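Local coordinates for superoxide dismutase (Leishmania major, PDB 4F2N), which catalyses the dismutation of superoxide to molecular oxygen and hydrogen peroxide at an iron centre, as expected of an iron superoxide dismutase, at residues Q104-C114 and P186-H195; P123-A131 and W218-E226. All coordinates share one frame; numbering follows the deposited sequence.

How the interactions relate
Two contacts illustrate how a fold of two domains is closed by segments far apart in sequence. Following the chain from the N terminus, 104-114, the end of helix 96-113, comes first; helix 124-134, which carries 123-131, follows directly. After strands 155-161 and 168-174, segment 186-195 adds the third strand of the antiparallel sheet and returns to 104-114, closing interaction 1 and joining the alpha-hairpin region to the C-terminal domain around the iron. Later, 218-226 returns to 123-131 and closes interaction 2, within the C-terminal domain. The two loops therefore cross rather than nest. They also touch: F220 packs on F110 and V221 on I187, so helix 218-229 bridges both contacts.

Interaction 1 of 2, residues Q104-C114 and P186-H195; sequences QHFNHSFFWKC and PIFTADVWEH. With FE2 (Fe (II) ion), chain N.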
loop_
_atom_site.group_PDB
_atom_site.type_symbol
_atom_site.label_atom_id
_atom_site.label_comp_id
_atom_site.label_asym_id
_atom_site.label_seq_id
_atom_site.Cartn_x
_atom_site.Cartn_y
_atom_site.Cartn_z
ATOM N N GLN B 104 -9.047 -9.678 2.118
ATOM C CA GLN B 104 -9.420 -8.546 1.250
ATOM C C GLN B 104 -10.852 -8.644 0.729
ATOM O O GLN B 104 -11.547 -7.619 0.587
ATOM C CB GLN B 104 -8.425 -8.353 0.084
ATOM C CG GLN B 104 -7.081 -7.767 0.537
ATOM C CD GLN B 104 -7.202 -6.303 1.009
ATOM O OE1 GLN B 104 -7.631 -6.035 2.145
ATOM N NE2 GLN B 104 -6.813 -5.364 0.154
ATOM N N HIS B 105 -11.312 -9.862 0.420
ATOM C CA HIS B 105 -12.707 -10.042 -0.011
ATOM C C HIS B 105 -13.654 -9.608 1.086
ATOM O O HIS B 105 -14.574 -8.815 0.864
ATOM C CB HIS B 105 -12.985 -11.480 -0.497
ATOM C CG HIS B 105 -14.434 -11.755 -0.832
ATOM N ND1 HIS B 105 -15.233 -10.845 -1.450
ATOM C CD2 HIS B 105 -15.222 -12.904 -0.644
ATOM C CE1 HIS B 105 -16.452 -11.377 -1.648
ATOM N NE2 HIS B 105 -16.460 -12.625 -1.136
ATOM N N PHE B 106 -13.404 -10.093 2.283
ATOM C CA PHE B 106 -14.217 -9.722 3.432
ATOM C C PHE B 106 -14.123 -8.203 3.669
ATOM O O PHE B 106 -15.160 -7.532 3.858
ATOM C CB PHE B 106 -13.770 -10.490 4.692
ATOM C CG PHE B 106 -14.389 -9.952 5.965
ATOM C CD1 PHE B 106 -15.611 -10.447 6.414
ATOM C CD2 PHE B 106 -13.776 -8.924 6.686
ATOM C CE1 PHE B 106 -16.225 -9.918 7.563
ATOM C CE2 PHE B 106 -14.367 -8.388 7.831
ATOM C CZ PHE B 106 -15.601 -8.896 8.275
ATOM N N ASN B 107 -12.901 -7.663 3.665
ATOM C CA ASN B 107 -12.712 -6.246 4.026
ATOM C C ASN B 107 -13.489 -5.356 3.079
ATOM O O ASN B 107 -14.164 -4.423 3.530
ATOM C CB ASN B 107 -11.233 -5.835 4.028
ATOM C CG ASN B 107 -10.440 -6.541 5.104
ATOM O OD1 ASN B 107 -11.002 -7.032 6.105
ATOM N ND2 ASN B 107 -9.134 -6.592 4.917
ATOM N N HIS B 108 -13.415 -5.651 1.776
ATOM C CA HIS B 108 -14.147 -4.832 0.771
ATOM C C HIS B 108 -15.643 -4.999 0.891
ATOM O O HIS B 108 -16.387 -4.018 0.786
ATOM C CB HIS B 108 -13.688 -5.126 -0.676
ATOM C CG HIS B 108 -12.323 -4.539 -1.003
ATOM N ND1 HIS B 108 -11.158 -5.179 -0.701
ATOM C CD2 HIS B 108 -11.967 -3.311 -1.539
ATOM C CE1 HIS B 108 -10.119 -4.416 -1.047
ATOM N NE2 HIS B 108 -10.598 -3.254 -1.547
ATOM N N SER B 109 -16.114 -6.232 1.091
ATOM C CA SER B 109 -17.550 -6.490 1.260
ATOM C C SER B 109 -18.123 -5.696 2.410
ATOM O O SER B 109 -19.217 -5.137 2.325
ATOM C CB SER B 109 -17.821 -7.999 1.437
ATOM O OG SER B 109 -17.417 -8.675 0.257
ATOM N N PHE B 110 -17.364 -5.644 3.490
ATOM C CA PHE B 110 -17.798 -4.951 4.693
ATOM C C PHE B 110 -17.833 -3.455 4.422
ATOM O O PHE B 110 -18.809 -2.777 4.762
ATOM C CB PHE B 110 -16.864 -5.279 5.884
ATOM C CG PHE B 110 -17.381 -4.727 7.183
ATOM C CD1 PHE B 110 -18.468 -5.329 7.823
ATOM C CD2 PHE B 110 -16.797 -3.612 7.760
ATOM C CE1 PHE B 110 -18.957 -4.828 9.030
ATOM C CE2 PHE B 110 -17.289 -3.096 8.962
ATOM C CZ PHE B 110 -18.363 -3.699 9.597
ATOM N N PHE B 111 -16.781 -2.955 3.758
ATOM C CA PHE B 111 -16.706 -1.559 3.317
ATOM C C PHE B 111 -17.922 -1.118 2.500
ATOM O O PHE B 111 -18.465 -0.032 2.760
ATOM C CB PHE B 111 -15.422 -1.365 2.490
ATOM C CG PHE B 111 -15.042 0.060 2.232
ATOM C CD1 PHE B 111 -15.074 1.027 3.247
ATOM C CD2 PHE B 111 -14.588 0.434 0.970
ATOM C CE1 PHE B 111 -14.683 2.342 2.990
ATOM C CE2 PHE B 111 -14.180 1.760 0.711
ATOM C CZ PHE B 111 -14.223 2.702 1.723
ATOM N N TRP B 112 -18.343 -1.916 1.519
ATOM C CA TRP B 112 -19.517 -1.526 0.720
ATOM C C TRP B 112 -20.767 -1.421 1.547
ATOM O O TRP B 112 -21.596 -0.547 1.296
ATOM C CB TRP B 112 -19.760 -2.483 -0.448
ATOM C CG TRP B 112 -18.550 -2.689 -1.325
ATOM C CD1 TRP B 112 -18.054 -3.905 -1.803
ATOM C CD2 TRP B 112 -17.637 -1.666 -1.849
ATOM N NE1 TRP B 112 -16.923 -3.707 -2.567
ATOM C CE2 TRP B 112 -16.619 -2.381 -2.634
ATOM C CE3 TRP B 112 -17.554 -0.284 -1.741
ATOM C CZ2 TRP B 112 -15.586 -1.718 -3.283
ATOM C CZ3 TRP B 112 -16.503 0.377 -2.395
ATOM C CH2 TRP B 112 -15.542 -0.320 -3.153
ATOM N N LYS B 113 -20.917 -2.302 2.530
ATOM C CA LYS B 113 -22.083 -2.251 3.442
ATOM C C LYS B 113 -22.083 -1.000 4.324
ATOM O O LYS B 113 -23.163 -0.553 4.764
ATOM C CB LYS B 113 -22.137 -3.503 4.330
ATOM C CG LYS B 113 -22.346 -4.801 3.576
ATOM C CD LYS B 113 -23.711 -4.886 2.945
ATOM C CE LYS B 113 -24.724 -5.480 3.908
ATOM N NZ LYS B 113 -26.026 -5.584 3.183
ATOM N N CYS B 114 -20.894 -0.434 4.568
ATOM C CA CYS B 114 -20.748 0.791 5.352
ATOM C C CYS B 114 -21.087 2.066 4.591
ATOM O O CYS B 114 -21.048 3.140 5.188
ATOM C CB CYS B 114 -19.315 0.945 5.832
ATOM S SG CYS B 114 -18.955 -0.306 7.055
ATOM N N PRO B 186 -15.830 -5.819 14.103
ATOM C CA PRO B 186 -15.916 -4.591 13.310
ATOM C C PRO B 186 -17.350 -4.115 13.186
ATOM O O PRO B 186 -18.262 -4.940 13.042
ATOM C CB PRO B 186 -15.358 -5.025 11.924
ATOM C CG PRO B 186 -14.451 -6.186 12.253
ATOM C CD PRO B 186 -15.214 -6.928 13.330
ATOM N N ILE B 187 -17.548 -2.792 13.246
ATOM C CA ILE B 187 -18.841 -2.185 12.961
ATOM C C ILE B 187 -18.741 -1.124 11.875
ATOM O O ILE B 187 -19.758 -0.736 11.304
ATOM C CB ILE B 187 -19.586 -1.655 14.236
ATOM C CG1 ILE B 187 -18.931 -0.374 14.770
ATOM C CG2 ILE B 187 -19.661 -2.744 15.314
ATOM C CD1 ILE B 187 -19.644 0.245 15.968
ATOM N N PHE B 188 -17.513 -0.677 11.576
ATOM C CA PHE B 188 -17.256 0.307 10.510
ATOM C C PHE B 188 -15.806 0.203 10.052
ATOM O O PHE B 188 -14.915 -0.118 10.867
ATOM C CB PHE B 188 -17.530 1.725 10.999
ATOM C CG PHE B 188 -17.241 2.771 9.940
ATOM C CD1 PHE B 188 -17.996 2.795 8.761
ATOM C CD2 PHE B 188 -16.168 3.663 10.071
ATOM C CE1 PHE B 188 -17.722 3.705 7.747
ATOM C CE2 PHE B 188 -15.906 4.606 9.069
ATOM C CZ PHE B 188 -16.682 4.615 7.902
ATOM N N THR B 189 -15.566 0.399 8.764
ATOM C CA THR B 189 -14.190 0.450 8.239
ATOM C C THR B 189 -14.012 1.522 7.173
ATOM O O THR B 189 -14.974 1.875 6.474
ATOM C CB THR B 189 -13.710 -0.930 7.692
ATOM O OG1 THR B 189 -12.279 -0.925 7.594
ATOM C CG2 THR B 189 -14.252 -1.219 6.290
ATOM N N ALA B 190 -12.783 2.024 7.035
ATOM C CA ALA B 190 -12.403 2.866 5.888
ATOM C C ALA B 190 -11.190 2.217 5.263
ATOM O O ALA B 190 -10.193 1.917 5.950
ATOM C CB ALA B 190 -12.064 4.284 6.340
ATOM N N ASP B 191 -11.278 1.957 3.968
ATOM C CA ASP B 191 -10.128 1.436 3.207
ATOM C C ASP B 191 -9.130 2.585 3.025
ATOM O O ASP B 191 -9.516 3.654 2.523
ATOM C CB ASP B 191 -10.649 0.998 1.820
ATOM C CG ASP B 191 -9.630 0.229 1.001
ATOM O OD1 ASP B 191 -8.475 0.042 1.459
ATOM O OD2 ASP B 191 -10.003 -0.241 -0.120
ATOM N N VAL B 192 -7.880 2.408 3.459
ATOM C CA VAL B 192 -6.868 3.425 3.169
ATOM C C VAL B 192 -5.707 2.877 2.329
ATOM O O VAL B 192 -4.624 3.467 2.274
ATOM C CB VAL B 192 -6.371 4.191 4.412
ATOM C CG1 VAL B 192 -7.500 4.992 5.048
ATOM C CG2 VAL B 192 -5.842 3.203 5.434
ATOM N N TRP B 193 -5.931 1.760 1.625
ATOM C CA TRP B 193 -5.099 1.490 0.438
ATOM C C TRP B 193 -5.217 2.675 -0.459
ATOM O O TRP B 193 -6.325 3.250 -0.587
ATOM C CB TRP B 193 -5.612 0.259 -0.299
ATOM C CG TRP B 193 -5.206 -1.066 0.345
ATOM C CD1 TRP B 193 -5.556 -1.549 1.598
ATOM C CD2 TRP B 193 -4.478 -2.136 -0.307
ATOM N NE1 TRP B 193 -5.042 -2.824 1.802
ATOM C CE2 TRP B 193 -4.377 -3.235 0.676
ATOM C CE3 TRP B 193 -3.875 -2.290 -1.573
ATOM C CZ2 TRP B 193 -3.697 -4.423 0.385
ATOM C CZ3 TRP B 193 -3.196 -3.499 -1.854
ATOM C CH2 TRP B 193 -3.119 -4.540 -0.897
ATOM N N GLU B 194 -4.126 3.040 -1.144
ATOM C CA GLU B 194 -4.134 4.257 -1.959
ATOM C C GLU B 194 -5.139 4.170 -3.091
ATOM O O GLU B 194 -5.719 5.191 -3.494
ATOM C CB GLU B 194 -2.735 4.590 -2.508
ATOM C CG GLU B 194 -1.764 5.013 -1.413
ATOM C CD GLU B 194 -0.362 5.333 -1.935
ATOM O OE1 GLU B 194 0.248 4.470 -2.631
ATOM O OE2 GLU B 194 0.142 6.444 -1.593
ATOM N N HIS B 195 -5.371 2.961 -3.600
ATOM C CA HIS B 195 -6.393 2.788 -4.640
ATOM C C HIS B 195 -7.789 3.155 -4.190
ATOM O O HIS B 195 -8.648 3.392 -5.054
ATOM C CB HIS B 195 -6.375 1.354 -5.244
ATOM C CG HIS B 195 -6.915 0.287 -4.325
ATOM N ND1 HIS B 195 -6.158 -0.775 -3.908
ATOM C CD2 HIS B 195 -8.194 0.118 -3.742
ATOM C CE1 HIS B 195 -6.909 -1.579 -3.099
ATOM N NE2 HIS B 195 -8.151 -1.023 -2.985
HETATM FE FE FE2 N . -9.565 -1.482 -1.533
HETATM O O HOH W 1 -7.991 -2.409 -0.205
#
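Helix 104-113 runs across strand 188-191 at 111°, the two axes 7.7 Å apart, with F111 opposite T189 in the backbone register. Here the alpha-hairpin and C-terminal domains of the iron/manganese superoxide dismutase fold meet, and the ferrous ion joins them. H108 NE2 from the helix binds the iron at 2.0 Å, D191 OD2 at 1.9 Å and H195 NE2 at 2.1 Å; H58 and a water complete the ligands. The H108 and H195 rings come together rim to rim across the metal, whereas the D191 carboxylate stands almost perpendicular to the H108 ring. On its far side the H108 ring is fixed by ND1, which donates to Q104 O, an atom that also accepts H108 N from the opposite face of its plane. D191 is steadied twice: its CB rests over the face of the F111 ring, and OD1 takes the N-H of W193 in an Asx turn. Toward the start of the strand the contact turns apolar. F110, with CG anti to its own N (chi1 -173°), reaches the backbone of I187 and F188 with its ring edge and meets T189 CG2 there too, while the C114 sulfur lies obliquely beside the F188 ring. T189 O, at the F111 edge, is buried without a polar partner. Back at the metal, Q104 is held by W156 and Y66, its amide laid 26° from the plane of the W193 indole. From there Q104 NE2 donates to the iron-bound water at 3.2 Å, and that water gives a weak bond to D191 OD1.

Interaction 2 of 2, residues P123-A131 and W218-E226; sequences PKTLENAIA and WEFVCHMYE
L126 enters the facing helix as a knob, its side chain lodged among W218, V221, C222 and Y225, where helices 124-131 and 218-226 cross at 69° with their axes 9.3 Å apart. This is a single knob-into-hole contact inside the C-terminal domain. The L126 branch leaves its backbone with CG anti to N (chi1 -176°), which carries CG toward the facing helix, and chi2 then puts CD2 in the floor of the hole: it lies 3.6 Å from V221 CG1 and equally close to W218 CE3. The other methyl, CD1, turns to Y225 CB, while L126 CB leans on the sulfur of C222. One turn later A129 sets its CB 3.4 Å from both Y225 CZ and Y225 OH, approaching the ring obliquely. I130 CD1 adds a looser touch at W218 CZ3. This buried half is backed by the rest of the domain, with W218 and I130 against helix 137-149 and V221 against strand 185-191.

The other half is more open. P123, at the N-cap position, lays its ring along the start of the second helix, with CG 3.7 Å from C222 CB and CD near W218 O. Beyond it, exposed T125 offers CG2 to E226 OE2 at 3.8 Å, a carbon-to-oxygen contact, and the E219 side chain barely grazes the proline. K124 turns outward and forms its salt bridge with E127 on its own helix. No hydrogen bond or salt bridge joins the two segments, which implies that they are held by the fit of apolar surfaces, with the carboxylates of E219 and E226 at the rim and the K124-E127 salt bridge off the interface.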
loop_
_atom_site.group_PDB
_atom_site.type_symbol
_atom_site.label_atom_id
_atom_site.label_comp_id
_atom_site.label_asym_id
_atom_site.label_seq_id
_atom_site.Cartn_x
_atom_site.Cartn_y
_atom_site.Cartn_z
ATOM N N PRO B 123 -28.374 6.752 13.844
ATOM C CA PRO B 123 -29.425 6.585 14.839
ATOM C C PRO B 123 -28.930 6.965 16.221
ATOM O O PRO B 123 -27.730 6.845 16.525
ATOM C CB PRO B 123 -29.728 5.088 14.792
ATOM C CG PRO B 123 -29.244 4.638 13.447
ATOM C CD PRO B 123 -28.036 5.483 13.173
ATOM N N LYS B 124 -29.865 7.397 17.058
ATOM C CA LYS B 124 -29.577 7.813 18.421
ATOM C C LYS B 124 -28.808 6.756 19.247
ATOM O O LYS B 124 -27.878 7.097 19.996
ATOM C CB LYS B 124 -30.897 8.253 19.100
ATOM C CG LYS B 124 -30.765 8.796 20.519
ATOM C CD LYS B 124 -29.808 9.973 20.619
ATOM C CE LYS B 124 -30.307 11.162 19.815
ATOM N NZ LYS B 124 -29.391 12.318 20.002
ATOM N N THR B 125 -29.152 5.481 19.090
ATOM C CA THR B 125 -28.468 4.417 19.853
ATOM C C THR B 125 -26.953 4.471 19.618
ATOM O O THR B 125 -26.144 4.419 20.560
ATOM C CB THR B 125 -29.004 3.015 19.485
ATOM O OG1 THR B 125 -30.367 2.924 19.895
ATOM C CG2 THR B 125 -28.210 1.911 20.214
ATOM N N LEU B 126 -26.590 4.603 18.348
ATOM C CA LEU B 126 -25.174 4.628 17.948
ATOM C C LEU B 126 -24.497 5.910 18.402
ATOM O O LEU B 126 -23.386 5.861 18.932
ATOM C CB LEU B 126 -25.029 4.439 16.437
ATOM C CG LEU B 126 -23.568 4.355 15.940
ATOM C CD1 LEU B 126 -22.770 3.259 16.642
ATOM C CD2 LEU B 126 -23.556 4.169 14.426
ATOM N N GLU B 127 -25.167 7.048 18.204
ATOM C CA GLU B 127 -24.651 8.336 18.657
ATOM C C GLU B 127 -24.270 8.310 20.149
ATOM O O GLU B 127 -23.163 8.713 20.514
ATOM C CB GLU B 127 -25.673 9.445 18.406
ATOM C CG GLU B 127 -25.114 10.832 18.652
ATOM C CD GLU B 127 -26.094 11.918 18.247
ATOM O OE1 GLU B 127 -27.299 11.612 18.071
ATOM O OE2 GLU B 127 -25.658 13.079 18.108
ATOM N N ASN B 128 -25.196 7.833 20.992
ATOM C CA ASN B 128 -24.957 7.694 22.427
ATOM C C ASN B 128 -23.741 6.809 22.730
ATOM O O ASN B 128 -22.923 7.148 23.587
ATOM C CB ASN B 128 -26.205 7.130 23.143
ATOM C CG ASN B 128 -27.379 8.098 23.142
ATOM O OD1 ASN B 128 -27.209 9.310 22.995
ATOM N ND2 ASN B 128 -28.581 7.563 23.322
ATOM N N ALA B 129 -23.630 5.683 22.018
ATOM C CA ALA B 129 -22.540 4.720 22.264
ATOM C C ALA B 129 -21.185 5.314 21.893
ATOM O O ALA B 129 -20.202 5.139 22.618
ATOM C CB ALA B 129 -22.774 3.446 21.483
ATOM N N ILE B 130 -21.140 6.000 20.755
ATOM C CA ILE B 130 -19.906 6.666 20.299
ATOM C C ILE B 130 -19.531 7.796 21.277
ATOM O O ILE B 130 -18.365 7.910 21.685
ATOM C CB ILE B 130 -20.018 7.167 18.835
ATOM C CG1 ILE B 130 -20.077 5.956 17.896
ATOM C CG2 ILE B 130 -18.856 8.086 18.458
ATOM C CD1 ILE B 130 -20.290 6.257 16.437
ATOM N N ALA B 131 -20.509 8.599 21.690
ATOM C CA ALA B 131 -20.204 9.683 22.649
ATOM C C ALA B 131 -19.769 9.128 24.004
ATOM O O ALA B 131 -18.891 9.686 24.658
ATOM C CB ALA B 131 -21.383 10.640 22.808
ATOM N N TRP B 218 -24.911 4.915 8.344
ATOM C CA TRP B 218 -24.868 4.773 9.803
ATOM C C TRP B 218 -25.907 3.801 10.334
ATOM O O TRP B 218 -25.777 3.284 11.450
ATOM C CB TRP B 218 -24.993 6.130 10.498
ATOM C CG TRP B 218 -23.792 7.029 10.370
ATOM C CD1 TRP B 218 -23.718 8.278 9.736
ATOM C CD2 TRP B 218 -22.450 6.795 10.919
ATOM N NE1 TRP B 218 -22.455 8.812 9.863
ATOM C CE2 TRP B 218 -21.646 7.962 10.556
ATOM C CE3 TRP B 218 -21.863 5.772 11.661
ATOM C CZ2 TRP B 218 -20.314 8.079 10.925
ATOM C CZ3 TRP B 218 -20.504 5.895 12.025
ATOM C CH2 TRP B 218 -19.751 7.023 11.656
ATOM N N GLU B 219 -26.937 3.532 9.539
ATOM C CA GLU B 219 -27.927 2.497 9.911
ATOM C C GLU B 219 -27.303 1.090 9.920
ATOM O O GLU B 219 -27.582 0.278 10.813
ATOM C CB GLU B 219 -29.164 2.586 9.010
ATOM C CG GLU B 219 -29.889 3.915 9.192
ATOM C CD GLU B 219 -31.081 4.093 8.268
ATOM O OE1 GLU B 219 -31.576 3.086 7.719
ATOM O OE2 GLU B 219 -31.540 5.247 8.091
ATOM N N PHE B 220 -26.452 0.803 8.932
ATOM C CA PHE B 220 -25.745 -0.468 8.925
ATOM C C PHE B 220 -24.774 -0.515 10.098
ATOM O O PHE B 220 -24.672 -1.532 10.772
ATOM C CB PHE B 220 -24.976 -0.699 7.613
ATOM C CG PHE B 220 -24.081 -1.890 7.659
ATOM C CD1 PHE B 220 -24.612 -3.185 7.531
ATOM C CD2 PHE B 220 -22.705 -1.736 7.856
ATOM C CE1 PHE B 220 -23.780 -4.293 7.584
ATOM C CE2 PHE B 220 -21.871 -2.847 7.907
ATOM C CZ PHE B 220 -22.416 -4.121 7.761
ATOM N N VAL B 221 -24.038 0.573 10.325
ATOM C CA VAL B 221 -23.078 0.609 11.438
ATOM C C VAL B 221 -23.846 0.355 12.757
ATOM O O VAL B 221 -23.400 -0.418 13.606
ATOM C CB VAL B 221 -22.300 1.945 11.514
ATOM C CG1 VAL B 221 -21.343 1.938 12.701
ATOM C CG2 VAL B 221 -21.532 2.199 10.207
ATOM N N CYS B 222 -24.999 1.003 12.918
ATOM C CA CYS B 222 -25.783 0.809 14.149
ATOM C C CYS B 222 -26.311 -0.631 14.296
ATOM O O CYS B 222 -26.296 -1.197 15.398
ATOM C CB CYS B 222 -26.918 1.833 14.218
ATOM S SG CYS B 222 -27.801 1.797 15.797
ATOM N N HIS B 223 -26.785 -1.217 13.192
ATOM C CA HIS B 223 -27.175 -2.630 13.162
ATOM C C HIS B 223 -26.029 -3.515 13.619
ATOM O O HIS B 223 -26.214 -4.417 14.442
ATOM C CB HIS B 223 -27.634 -3.046 11.757
ATOM C CG HIS B 223 -28.024 -4.517 11.645
ATOM N ND1 HIS B 223 -29.232 -4.982 12.042
ATOM C CD2 HIS B 223 -27.306 -5.629 11.185
ATOM C CE1 HIS B 223 -29.288 -6.319 11.833
ATOM N NE2 HIS B 223 -28.111 -6.709 11.310
ATOM N N MET B 224 -24.828 -3.258 13.090
ATOM C CA MET B 224 -23.635 -4.000 13.513
ATOM C C MET B 224 -23.334 -3.797 15.006
ATOM O O MET B 224 -22.989 -4.736 15.732
ATOM C CB MET B 224 -22.422 -3.574 12.663
ATOM C CG MET B 224 -22.503 -4.016 11.190
ATOM S SD MET B 224 -22.752 -5.799 10.970
ATOM C CE MET B 224 -21.468 -6.513 11.984
ATOM N N TYR B 225 -23.433 -2.562 15.459
ATOM C CA TYR B 225 -23.181 -2.264 16.870
ATOM C C TYR B 225 -24.114 -3.063 17.800
ATOM O O TYR B 225 -23.664 -3.704 18.755
ATOM C CB TYR B 225 -23.313 -0.749 17.133
ATOM C CG TYR B 225 -23.268 -0.432 18.609
ATOM C CD1 TYR B 225 -22.059 -0.432 19.298
ATOM C CD2 TYR B 225 -24.448 -0.218 19.340
ATOM C CE1 TYR B 225 -22.007 -0.153 20.658
ATOM C CE2 TYR B 225 -24.410 0.036 20.707
ATOM C CZ TYR B 225 -23.186 0.050 21.354
ATOM O OH TYR B 225 -23.120 0.294 22.706
ATOM N N GLU B 226 -25.405 -3.049 17.504
ATOM C CA GLU B 226 -26.384 -3.764 18.349
ATOM C C GLU B 226 -26.092 -5.261 18.430
ATOM O O GLU B 226 -26.064 -5.839 19.530
ATOM C CB GLU B 226 -27.814 -3.476 17.885
ATOM C CG GLU B 226 -28.235 -2.055 18.243
ATOM C CD GLU B 226 -29.472 -1.549 17.501
ATOM O OE1 GLU B 226 -30.015 -2.250 16.629
ATOM O OE2 GLU B 226 -29.909 -0.419 17.773
#